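Long-range contacts in glycoside Hydrolase (Bacteroides uniformis, PDB 5T99), which probably hydrolyses beta-linked galactose units as a family 2 glycoside hydrolase in an agarose-degrading pathway of a gut bacterium: residues T85-K90 and V148-L153; Y473-Y478 and W530-D535; S493-C498 and E550-G555. All blocks are in the same frame, centred on the assembly; numbering follows the deposited sequence.

Contact 1: residues T85-K90 and V148-L153; sequences TGWYRK and VLAVQL
Gln-152 lies across the indole of Trp-87: its CB sits 3.6 Å from the centroid of the six-membered ring, only 4° off the normal, so the aliphatic part of the amide side chain covers one ring face in a CH-pi contact. With CG anti to the backbone N (chi1 -176°), the chain carries on over the CE2-CZ2 side of the ring, where Gln-152 CG is 3.6 Å from Trp-87 CE2, and its amide plane ends tilted 40° from the ring. The small methyl of Ala-150 fits at the ring edge, its CB 4.2 Å from Trp-87 CZ3. Farther along this face of the sheet, the bend in the Arg-89 chain lays the guanidinium against Val-148, whose CG1 comes over one guanidinium face, 3.2 Å from Arg-89 NH2. Arg-89 itself is held by a salt bridge from NE to Asp-51 and by hydrogen bonds from NH1 to the carbonyls of Ala-44 and Ala-46. On the other face Gly-86, lacking a side chain, pairs with bulky Leu-153, which reaches diagonally to Tyr-88, CD1 lying 3.8 Å from Tyr-88 CE2. Val-151 stands directly opposite Tyr-88, CB to CB 4.3 Å. Between the two faces, six backbone hydrogen bonds join Gly-86, Tyr-88 and Lys-90 to Leu-153, Val-151 and Leu-149 in regular antiparallel register. The pair forms the middle of a six-stranded sheet in the jelly-roll-like beta sandwich that is the sugar-binding domain of family 2 enzymes. Strand 34-38 flanks 86-93 and strand 114-118 flanks 146-153, bringing Trp-117 beside Trp-87 and Gln-152, while Leu-149 and Val-151 pack on Phe-107 of strand 102-107 in the facing sheet.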
loop_
_atom_site.group_PDB
_atom_site.type_symbol
_atom_site.label_atom_id
_atom_site.label_comp_id
_atom_site.label_asym_id
_atom_site.label_seq_id
_atom_site.Cartn_x
_atom_site.Cartn_y
_atom_site.Cartn_z
ATOM N N THR A 85 9.233 13.644 20.384
ATOM C CA THR A 85 9.792 14.718 19.586
ATOM C C THR A 85 10.972 14.164 18.802
ATOM O O THR A 85 11.733 13.333 19.322
ATOM C CB THR A 85 10.236 15.882 20.479
ATOM O OG1 THR A 85 9.098 16.370 21.197
ATOM C CG2 THR A 85 10.849 17.020 19.665
ATOM N N GLY A 86 11.088 14.595 17.546
ATOM C CA GLY A 86 12.203 14.229 16.673
ATOM C C GLY A 86 12.588 15.433 15.852
ATOM O O GLY A 86 11.716 16.149 15.347
ATOM N N TRP A 87 13.893 15.660 15.725
ATOM C CA TRP A 87 14.420 16.803 15.007
ATOM C C TRP A 87 15.255 16.323 13.836
ATOM O O TRP A 87 16.011 15.357 13.971
ATOM C CB TRP A 87 15.302 17.658 15.918
ATOM C CG TRP A 87 14.582 18.674 16.764
ATOM C CD1 TRP A 87 14.098 18.499 18.032
ATOM C CD2 TRP A 87 14.301 20.026 16.415
ATOM N NE1 TRP A 87 13.522 19.664 18.490
ATOM C CE2 TRP A 87 13.642 20.619 17.520
ATOM C CE3 TRP A 87 14.532 20.797 15.270
ATOM C CZ2 TRP A 87 13.213 21.936 17.516
ATOM C CZ3 TRP A 87 14.111 22.126 15.269
ATOM C CH2 TRP A 87 13.458 22.680 16.390
ATOM N N TYR A 88 15.115 17.009 12.697
ATOM C CA TYR A 88 15.991 16.799 11.542
ATOM C C TYR A 88 16.592 18.126 11.111
ATOM O O TYR A 88 15.900 19.136 11.085
ATOM C CB TYR A 88 15.242 16.205 10.360
ATOM C CG TYR A 88 14.646 14.836 10.568
ATOM C CD1 TYR A 88 15.239 13.707 10.015
ATOM C CD2 TYR A 88 13.452 14.674 11.273
ATOM C CE1 TYR A 88 14.670 12.448 10.179
ATOM C CE2 TYR A 88 12.879 13.422 11.444
ATOM C CZ TYR A 88 13.493 12.323 10.892
ATOM O OH TYR A 88 12.934 11.100 11.054
ATOM N N ARG A 89 17.877 18.107 10.765
ATOM C CA ARG A 89 18.570 19.285 10.259
ATOM C C ARG A 89 19.397 18.886 9.062
ATOM O O ARG A 89 20.001 17.824 9.067
ATOM C CB ARG A 89 19.512 19.862 11.318
ATOM C CG ARG A 89 18.838 20.625 12.449
ATOM C CD ARG A 89 19.870 20.997 13.516
ATOM N NE ARG A 89 20.927 21.884 13.003
ATOM C CZ ARG A 89 20.893 23.219 12.983
ATOM N NH1 ARG A 89 19.843 23.905 13.422
ATOM N NH2 ARG A 89 21.929 23.887 12.497
ATOM N N LYS A 90 19.417 19.736 8.044
ATOM C CA LYS A 90 20.299 19.562 6.897
ATOM C C LYS A 90 20.969 20.893 6.608
ATOM O O LYS A 90 20.304 21.920 6.557
ATOM C CB LYS A 90 19.526 19.081 5.671
ATOM C CG LYS A 90 20.385 18.935 4.421
ATOM C CD LYS A 90 19.690 18.147 3.321
ATOM C CE LYS A 90 20.543 18.092 2.055
ATOM N NZ LYS A 90 19.944 17.273 0.962
ATOM N N VAL A 148 20.541 26.233 6.592
ATOM C CA VAL A 148 20.112 25.199 7.529
ATOM C C VAL A 148 18.593 25.032 7.466
ATOM O O VAL A 148 17.826 25.905 7.904
ATOM C CB VAL A 148 20.562 25.538 8.976
ATOM C CG1 VAL A 148 20.023 24.530 9.983
ATOM C CG2 VAL A 148 22.089 25.596 9.067
ATOM N N LEU A 149 18.178 23.892 6.930
ATOM C CA LEU A 149 16.793 23.479 6.953
ATOM C C LEU A 149 16.583 22.590 8.177
ATOM O O LEU A 149 17.262 21.564 8.319
ATOM C CB LEU A 149 16.449 22.711 5.668
ATOM C CG LEU A 149 14.999 22.261 5.478
ATOM C CD1 LEU A 149 14.055 23.446 5.561
ATOM C CD2 LEU A 149 14.862 21.522 4.154
ATOM N N ALA A 150 15.643 22.994 9.042
ATOM C CA ALA A 150 15.329 22.282 10.283
ATOM C C ALA A 150 13.870 21.868 10.299
ATOM O O ALA A 150 13.003 22.677 10.006
ATOM C CB ALA A 150 15.615 23.164 11.488
ATOM N N VAL A 151 13.614 20.616 10.662
ATOM C CA VAL A 151 12.262 20.081 10.772
ATOM C C VAL A 151 12.113 19.514 12.170
ATOM O O VAL A 151 12.948 18.716 12.610
ATOM C CB VAL A 151 11.983 18.972 9.727
ATOM C CG1 VAL A 151 10.595 18.376 9.914
ATOM C CG2 VAL A 151 12.125 19.522 8.312
ATOM N N GLN A 152 11.067 19.946 12.871
ATOM C CA GLN A 152 10.676 19.343 14.146
ATOM C C GLN A 152 9.334 18.635 13.976
ATOM O O GLN A 152 8.355 19.236 13.510
ATOM C CB GLN A 152 10.559 20.399 15.250
ATOM C CG GLN A 152 10.242 19.832 16.635
ATOM C CD GLN A 152 9.532 20.822 17.564
ATOM O OE1 GLN A 152 8.679 21.605 17.145
ATOM N NE2 GLN A 152 9.865 20.758 18.842
ATOM N N LEU A 153 9.304 17.367 14.369
ATOM C CA LEU A 153 8.089 16.586 14.411
ATOM C C LEU A 153 7.701 16.350 15.870
ATOM O O LEU A 153 8.542 15.936 16.664
ATOM C CB LEU A 153 8.326 15.253 13.700
ATOM C CG LEU A 153 8.773 15.372 12.239
ATOM C CD1 LEU A 153 9.126 14.002 11.691
ATOM C CD2 LEU A 153 7.705 16.024 11.381
#

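Contact 2: residues Y473-Y478 and W530-D535. With GIF (D-galacto-isofagomine), chain C.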
loop_
_atom_site.group_PDB
_atom_site.type_symbol
_atom_site.label_atom_id
_atom_site.label_comp_id
_atom_site.label_asym_id
_atom_site.label_seq_id
_atom_site.Cartn_x
_atom_site.Cartn_y
_atom_site.Cartn_z
ATOM N N TYR A 473 -18.563 -4.842 6.948
ATOM C CA TYR A 473 -18.984 -6.031 7.727
ATOM C C TYR A 473 -20.496 -6.227 7.842
ATOM O O TYR A 473 -21.009 -6.486 8.936
ATOM C CB TYR A 473 -18.339 -6.023 9.108
ATOM C CG TYR A 473 -16.850 -5.784 9.055
ATOM C CD1 TYR A 473 -15.972 -6.793 8.631
ATOM C CD2 TYR A 473 -16.313 -4.549 9.414
ATOM C CE1 TYR A 473 -14.601 -6.574 8.578
ATOM C CE2 TYR A 473 -14.951 -4.327 9.360
ATOM C CZ TYR A 473 -14.105 -5.348 8.946
ATOM O OH TYR A 473 -12.773 -5.120 8.897
ATOM N N LYS A 474 -21.198 -6.124 6.710
ATOM C CA LYS A 474 -22.662 -6.231 6.697
ATOM C C LYS A 474 -23.237 -7.160 5.609
ATOM O O LYS A 474 -24.300 -6.854 5.042
ATOM C CB LYS A 474 -23.270 -4.823 6.537
ATOM C CG LYS A 474 -22.883 -3.830 7.616
ATOM C CD LYS A 474 -23.499 -4.172 8.965
ATOM C CE LYS A 474 -23.045 -3.179 10.022
ATOM N NZ LYS A 474 -21.606 -3.348 10.377
ATOM N N PRO A 475 -22.577 -8.304 5.332
ATOM C CA PRO A 475 -23.094 -9.198 4.276
ATOM C C PRO A 475 -24.508 -9.701 4.552
ATOM O O PRO A 475 -25.288 -9.862 3.616
ATOM C CB PRO A 475 -22.085 -10.352 4.258
ATOM C CG PRO A 475 -21.502 -10.374 5.631
ATOM C CD PRO A 475 -21.471 -8.934 6.081
ATOM N N GLY A 476 -24.840 -9.891 5.830
ATOM C CA GLY A 476 -26.197 -10.231 6.249
ATOM C C GLY A 476 -27.251 -9.186 5.921
ATOM O O GLY A 476 -28.440 -9.516 5.814
ATOM N N LYS A 477 -26.832 -7.930 5.759
ATOM C CA LYS A 477 -27.757 -6.847 5.397
ATOM C C LYS A 477 -27.737 -6.407 3.928
ATOM O O LYS A 477 -28.419 -5.438 3.581
ATOM C CB LYS A 477 -27.510 -5.640 6.315
ATOM C CG LYS A 477 -27.633 -5.950 7.802
ATOM C CD LYS A 477 -29.037 -6.403 8.168
ATOM C CE LYS A 477 -29.229 -6.464 9.679
ATOM N NZ LYS A 477 -30.666 -6.704 9.994
ATOM N N TYR A 478 -27.005 -7.106 3.059
ATOM C CA TYR A 478 -26.898 -6.682 1.652
ATOM C C TYR A 478 -28.256 -6.691 0.951
ATOM O O TYR A 478 -28.598 -5.735 0.259
ATOM C CB TYR A 478 -25.912 -7.551 0.856
ATOM C CG TYR A 478 -24.434 -7.382 1.173
ATOM C CD1 TYR A 478 -23.964 -6.411 2.075
ATOM C CD2 TYR A 478 -23.494 -8.173 0.528
ATOM C CE1 TYR A 478 -22.603 -6.269 2.334
ATOM C CE2 TYR A 478 -22.138 -8.031 0.776
ATOM C CZ TYR A 478 -21.697 -7.080 1.676
ATOM O OH TYR A 478 -20.363 -6.949 1.923
ATOM N N TRP A 530 -17.685 -8.535 15.124
ATOM C CA TRP A 530 -18.243 -8.230 13.793
ATOM C C TRP A 530 -17.634 -9.089 12.678
ATOM O O TRP A 530 -18.050 -8.989 11.521
ATOM C CB TRP A 530 -18.018 -6.748 13.453
ATOM C CG TRP A 530 -16.579 -6.326 13.567
ATOM C CD1 TRP A 530 -15.614 -6.384 12.589
ATOM C CD2 TRP A 530 -15.928 -5.815 14.742
ATOM N NE1 TRP A 530 -14.411 -5.926 13.083
ATOM C CE2 TRP A 530 -14.573 -5.570 14.398
ATOM C CE3 TRP A 530 -16.364 -5.532 16.054
ATOM C CZ2 TRP A 530 -13.646 -5.047 15.316
ATOM C CZ3 TRP A 530 -15.440 -5.028 16.978
ATOM C CH2 TRP A 530 -14.091 -4.792 16.600
ATOM N N ALA A 531 -16.646 -9.913 13.014
ATOM C CA ALA A 531 -15.913 -10.660 12.019
ATOM C C ALA A 531 -16.681 -11.886 11.560
ATOM O O ALA A 531 -17.685 -12.277 12.157
ATOM C CB ALA A 531 -14.545 -11.056 12.551
ATOM N N TYR A 532 -16.197 -12.474 10.474
ATOM C CA TYR A 532 -16.761 -13.700 9.928
ATOM C C TYR A 532 -15.784 -14.277 8.911
ATOM O O TYR A 532 -14.978 -13.531 8.350
ATOM C CB TYR A 532 -18.124 -13.434 9.266
ATOM C CG TYR A 532 -18.137 -12.237 8.340
ATOM C CD1 TYR A 532 -17.801 -12.374 6.996
ATOM C CD2 TYR A 532 -18.476 -10.970 8.805
ATOM C CE1 TYR A 532 -17.804 -11.288 6.141
ATOM C CE2 TYR A 532 -18.484 -9.869 7.951
ATOM C CZ TYR A 532 -18.141 -10.037 6.614
ATOM O OH TYR A 532 -18.125 -8.974 5.740
ATOM N N PRO A 533 -15.846 -15.597 8.656
ATOM C CA PRO A 533 -14.888 -16.177 7.707
ATOM C C PRO A 533 -15.136 -15.701 6.274
ATOM O O PRO A 533 -16.246 -15.306 5.960
ATOM C CB PRO A 533 -15.134 -17.694 7.814
ATOM C CG PRO A 533 -16.023 -17.884 8.990
ATOM C CD PRO A 533 -16.792 -16.608 9.155
ATOM N N PRO A 534 -14.111 -15.753 5.406
ATOM C CA PRO A 534 -14.267 -15.363 3.995
ATOM C C PRO A 534 -15.432 -16.036 3.256
ATOM O O PRO A 534 -16.035 -15.418 2.362
ATOM C CB PRO A 534 -12.929 -15.776 3.372
ATOM C CG PRO A 534 -11.952 -15.661 4.486
ATOM C CD PRO A 534 -12.702 -16.056 5.733
ATOM N N ASP A 535 -15.734 -17.278 3.637
ATOM C CA ASP A 535 -16.813 -18.077 3.023
ATOM C C ASP A 535 -18.159 -17.327 3.068
ATOM O O ASP A 535 -18.955 -17.412 2.130
ATOM C CB ASP A 535 -16.991 -19.448 3.731
ATOM C CG ASP A 535 -15.665 -20.156 4.049
ATOM O OD1 ASP A 535 -15.530 -21.379 3.792
ATOM O OD2 ASP A 535 -14.759 -19.491 4.590
HETATM C C GIF C . -11.538 -0.398 10.735
HETATM N N GIF C . -12.530 -1.458 10.838
HETATM O O GIF C . -11.472 -5.341 12.622
HETATM C C1 GIF C . -10.146 -0.993 10.659
HETATM O O1 GIF C . -9.940 -1.369 13.023
HETATM C C2 GIF C . -9.916 -2.027 11.758
HETATM O O2 GIF C . -9.183 0.051 10.781
HETATM C C3 GIF C . -10.975 -3.125 11.729
HETATM C C4 GIF C . -12.373 -2.522 11.815
HETATM C C5 GIF C . -10.758 -4.122 12.869
HETATM O O HOH W 1 -20.573 -8.039 11.117
#
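Tyr-473 and Trp-530 help to wall the sugar pocket at the C-terminal ends of the TIM-barrel strands, where the loop after strand 468-472 meets the segment leading into helix 534-543. The indole presents its edge to the phenol face: Trp-530 CD1 stands 3.6 Å above the plane of the Tyr-473 ring, over its centre, in an edge-to-face pair with planes 55° apart. Trp-530 takes up the crowded position for CG, between its backbone N and carbonyl carbon (chi1 54°), which brings the CD1 edge over Tyr-473 and the pyrrole edge to the ligand. There Trp-530 NE1 donates, in the ring plane, to the hydroxyl O of galacto-isofagomine (GIF O) at 3.0 Å. Tyr-473 OH is held by Glu-494 and Ser-497, which fixes the phenol in the pocket wall. Beside it, Tyr-532 turns its edge to Tyr-473, its CE2 4.0 Å from Tyr-473 CB, and offers a face to Pro-475, whose CG lies 3.9 Å from the ring centroid in a CH-pi contact. The proline is thus packed between two phenols, since its CA also sits over the ring of Tyr-478. A water ties the backbones together, donating to Tyr-473 O and to Trp-530 O at 2.7 Å each. Helix 534-543 covers the Pro-475 end of the contact: its Glu-537 takes the hydroxyls of Tyr-532 and Tyr-478, and Ile-536 and Phe-540 cover Pro-475, just ahead of helix 478-484.

Contact 3: residues S493-C498 and E550-G555; sequences SETSSC and EFIWTG. With GIF (D-galacto-isofagomine), chain C.
A chi1 of -168° swings the Trp-553 indole away from its own backbone N, and Glu-494 runs extended beyond CG from an unusual first torsion of -138°; together these make carboxylate and indole run alongside each other in the same direction. Both belong to the active site of a TIM barrel, at the C-terminal ends of the adjacent parallel strands 490-495 and 549-552. Glu-494 OE2 lies 3.4 Å above the indole plane, near the rim, and accepts a 2.6 Å bond from N of galacto-isofagomine; Tyr-473 OH is hydrogen-bonded to the same oxygen, so two partners grip it. The ligand's ring nitrogen takes the place of the anomeric carbon, so the position is consistent with the nucleophile that family 2 enzymes carry at the end of this strand. Arg-346 pairs with the other oxygen, OE1. The sugar mimic shares the same indole face, its C1 resting over the rim, while Thr-554 CG2 covers the opposite face. The peptide between Trp-553 and Thr-554 is cis, as is common after this strand in related barrel hydrolases, and the indole forms one wall under the sugar mimic. The backbones join where Trp-553 N donates to Thr-495 O at 2.9 Å (165°); this carbonyl also accepts from Ser-497 N. A weak bond runs from Thr-495 N to Phe-551 O. Away from the sugar, the Thr-495 and Glu-550 side chains cross at about a right angle, and Thr-495 OG1 donates to the anti lone pair of Glu-550 OE1 at 2.7 Å. At the pocket, Ser-497 OG makes a 2.9 Å hydrogen bond with the ligand hydroxyl O.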
loop_
_atom_site.group_PDB
_atom_site.type_symbol
_atom_site.label_atom_id
_atom_site.label_comp_id
_atom_site.label_asym_id
_atom_site.label_seq_id
_atom_site.Cartn_x
_atom_site.Cartn_y
_atom_site.Cartn_z
ATOM N N SER A 493 -16.949 -2.269 1.470
ATOM C CA SER A 493 -15.721 -1.484 1.677
ATOM C C SER A 493 -14.746 -2.115 2.664
ATOM O O SER A 493 -13.556 -1.806 2.628
ATOM C CB SER A 493 -16.040 -0.043 2.071
ATOM O OG SER A 493 -17.129 0.027 2.967
ATOM N N GLU A 494 -15.232 -2.987 3.540
ATOM C CA GLU A 494 -14.359 -3.705 4.477
ATOM C C GLU A 494 -15.034 -5.031 4.833
ATOM O O GLU A 494 -16.226 -5.053 5.169
ATOM C CB GLU A 494 -14.084 -2.851 5.715
ATOM C CG GLU A 494 -12.655 -2.869 6.204
ATOM C CD GLU A 494 -12.491 -2.072 7.486
ATOM O OE1 GLU A 494 -12.444 -0.832 7.400
ATOM O OE2 GLU A 494 -12.408 -2.686 8.583
ATOM N N THR A 495 -14.307 -6.143 4.714
ATOM C CA THR A 495 -14.938 -7.457 4.845
ATOM C C THR A 495 -14.081 -8.468 5.613
ATOM O O THR A 495 -12.851 -8.350 5.689
ATOM C CB THR A 495 -15.337 -8.041 3.466
ATOM O OG1 THR A 495 -14.178 -8.254 2.648
ATOM C CG2 THR A 495 -16.287 -7.108 2.728
ATOM N N SER A 496 -14.779 -9.459 6.162
ATOM C CA SER A 496 -14.222 -10.580 6.914
ATOM C C SER A 496 -13.710 -10.171 8.298
ATOM O O SER A 496 -14.422 -10.341 9.259
ATOM C CB SER A 496 -13.158 -11.355 6.110
ATOM O OG SER A 496 -12.857 -12.584 6.743
ATOM N N SER A 497 -12.505 -9.609 8.387
ATOM C CA SER A 497 -11.774 -9.450 9.667
ATOM C C SER A 497 -11.530 -10.775 10.427
ATOM O O SER A 497 -11.313 -10.779 11.639
ATOM C CB SER A 497 -12.423 -8.380 10.571
ATOM O OG SER A 497 -11.772 -7.132 10.411
ATOM N N CYS A 498 -11.516 -11.883 9.683
ATOM C CA CYS A 498 -11.104 -13.180 10.183
ATOM C C CYS A 498 -9.630 -13.069 10.563
ATOM O O CYS A 498 -8.850 -12.361 9.909
ATOM C CB CYS A 498 -11.301 -14.235 9.087
ATOM S SG CYS A 498 -11.048 -15.961 9.576
ATOM N N GLU A 550 -15.628 -6.657 -2.815
ATOM C CA GLU A 550 -15.218 -6.559 -1.430
ATOM C C GLU A 550 -13.784 -6.073 -1.282
ATOM O O GLU A 550 -12.978 -6.185 -2.198
ATOM C CB GLU A 550 -15.361 -7.913 -0.743
ATOM C CG GLU A 550 -14.487 -9.036 -1.297
ATOM C CD GLU A 550 -14.568 -10.294 -0.447
ATOM O OE1 GLU A 550 -14.407 -10.185 0.791
ATOM O OE2 GLU A 550 -14.797 -11.386 -1.015
ATOM N N PHE A 551 -13.478 -5.544 -0.104
ATOM C CA PHE A 551 -12.133 -5.147 0.241
ATOM C C PHE A 551 -11.830 -5.730 1.624
ATOM O O PHE A 551 -12.367 -5.262 2.627
ATOM C CB PHE A 551 -12.026 -3.623 0.202
ATOM C CG PHE A 551 -12.034 -3.044 -1.203
ATOM C CD1 PHE A 551 -10.841 -2.789 -1.872
ATOM C CD2 PHE A 551 -13.236 -2.767 -1.858
ATOM C CE1 PHE A 551 -10.845 -2.260 -3.158
ATOM C CE2 PHE A 551 -13.244 -2.250 -3.145
ATOM C CZ PHE A 551 -12.049 -1.999 -3.801
ATOM N N ILE A 552 -10.988 -6.767 1.677
ATOM C CA ILE A 552 -10.866 -7.573 2.895
ATOM C C ILE A 552 -10.018 -6.847 3.903
ATOM O O ILE A 552 -9.171 -6.066 3.516
ATOM C CB ILE A 552 -10.300 -8.992 2.626
ATOM C CG1 ILE A 552 -8.772 -8.965 2.436
ATOM C CG2 ILE A 552 -11.052 -9.651 1.468
ATOM C CD1 ILE A 552 -8.163 -10.301 2.091
ATOM N N TRP A 553 -10.267 -7.103 5.189
ATOM C CA TRP A 553 -9.424 -6.594 6.277
ATOM C C TRP A 553 -8.549 -7.737 6.845
ATOM O O TRP A 553 -9.022 -8.471 7.704
ATOM C CB TRP A 553 -10.291 -5.985 7.402
ATOM C CG TRP A 553 -9.424 -5.221 8.335
ATOM C CD1 TRP A 553 -8.866 -5.658 9.503
ATOM C CD2 TRP A 553 -8.913 -3.909 8.109
ATOM N NE1 TRP A 553 -8.051 -4.680 10.032
ATOM C CE2 TRP A 553 -8.061 -3.597 9.189
ATOM C CE3 TRP A 553 -9.092 -2.965 7.088
ATOM C CZ2 TRP A 553 -7.398 -2.369 9.281
ATOM C CZ3 TRP A 553 -8.447 -1.761 7.177
ATOM C CH2 TRP A 553 -7.607 -1.461 8.267
ATOM N N THR A 554 -7.303 -7.948 6.415
ATOM C CA THR A 554 -6.528 -7.174 5.458
ATOM C C THR A 554 -5.755 -8.131 4.561
ATOM O O THR A 554 -5.687 -9.332 4.834
ATOM C CB THR A 554 -5.481 -6.312 6.181
ATOM O OG1 THR A 554 -4.676 -7.138 7.033
ATOM C CG2 THR A 554 -6.150 -5.272 7.028
ATOM N N GLY A 555 -5.141 -7.593 3.512
ATOM C CA GLY A 555 -4.306 -8.380 2.605
ATOM C C GLY A 555 -3.004 -8.844 3.232
ATOM O O GLY A 555 -2.622 -10.002 3.095
HETATM C C GIF C . -11.538 -0.398 10.735
HETATM N N GIF C . -12.530 -1.458 10.838
HETATM O O GIF C . -11.472 -5.341 12.622
HETATM C C1 GIF C . -10.146 -0.993 10.659
HETATM O O1 GIF C . -9.940 -1.369 13.023
HETATM C C2 GIF C . -9.916 -2.027 11.758
HETATM O O2 GIF C . -9.183 0.051 10.781
HETATM C C3 GIF C . -10.975 -3.125 11.729
HETATM C C4 GIF C . -12.373 -2.522 11.815
HETATM C C5 GIF C . -10.758 -4.122 12.869
HETATM O O HOH W 2 -9.781 -10.999 7.729
#

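Contact 1 stands apart, its centre about 46 Å from that of contact 2 and about 38 Å from that of contact 3, beyond the chain's centre and buried in the sugar-binding domain. There regular antiparallel pairing and apolar side-chain packing do the work, without a ligand. Contacts 2 and 3 lie about 9 Å apart, centre to centre, cross along the chain and share galacto-isofagomine. Contact 3 is also buried, with parallel strand ends and polar groups at the ligand; contact 2 is aromatic loop packing that runs from buried tyrosines to the exposed Trp-530. They meet through Tyr-473 and through Ala-531, and helix 534-543 follows strand 490-495 and precedes strand 549-552, joining both contacts to the same part of the barrel.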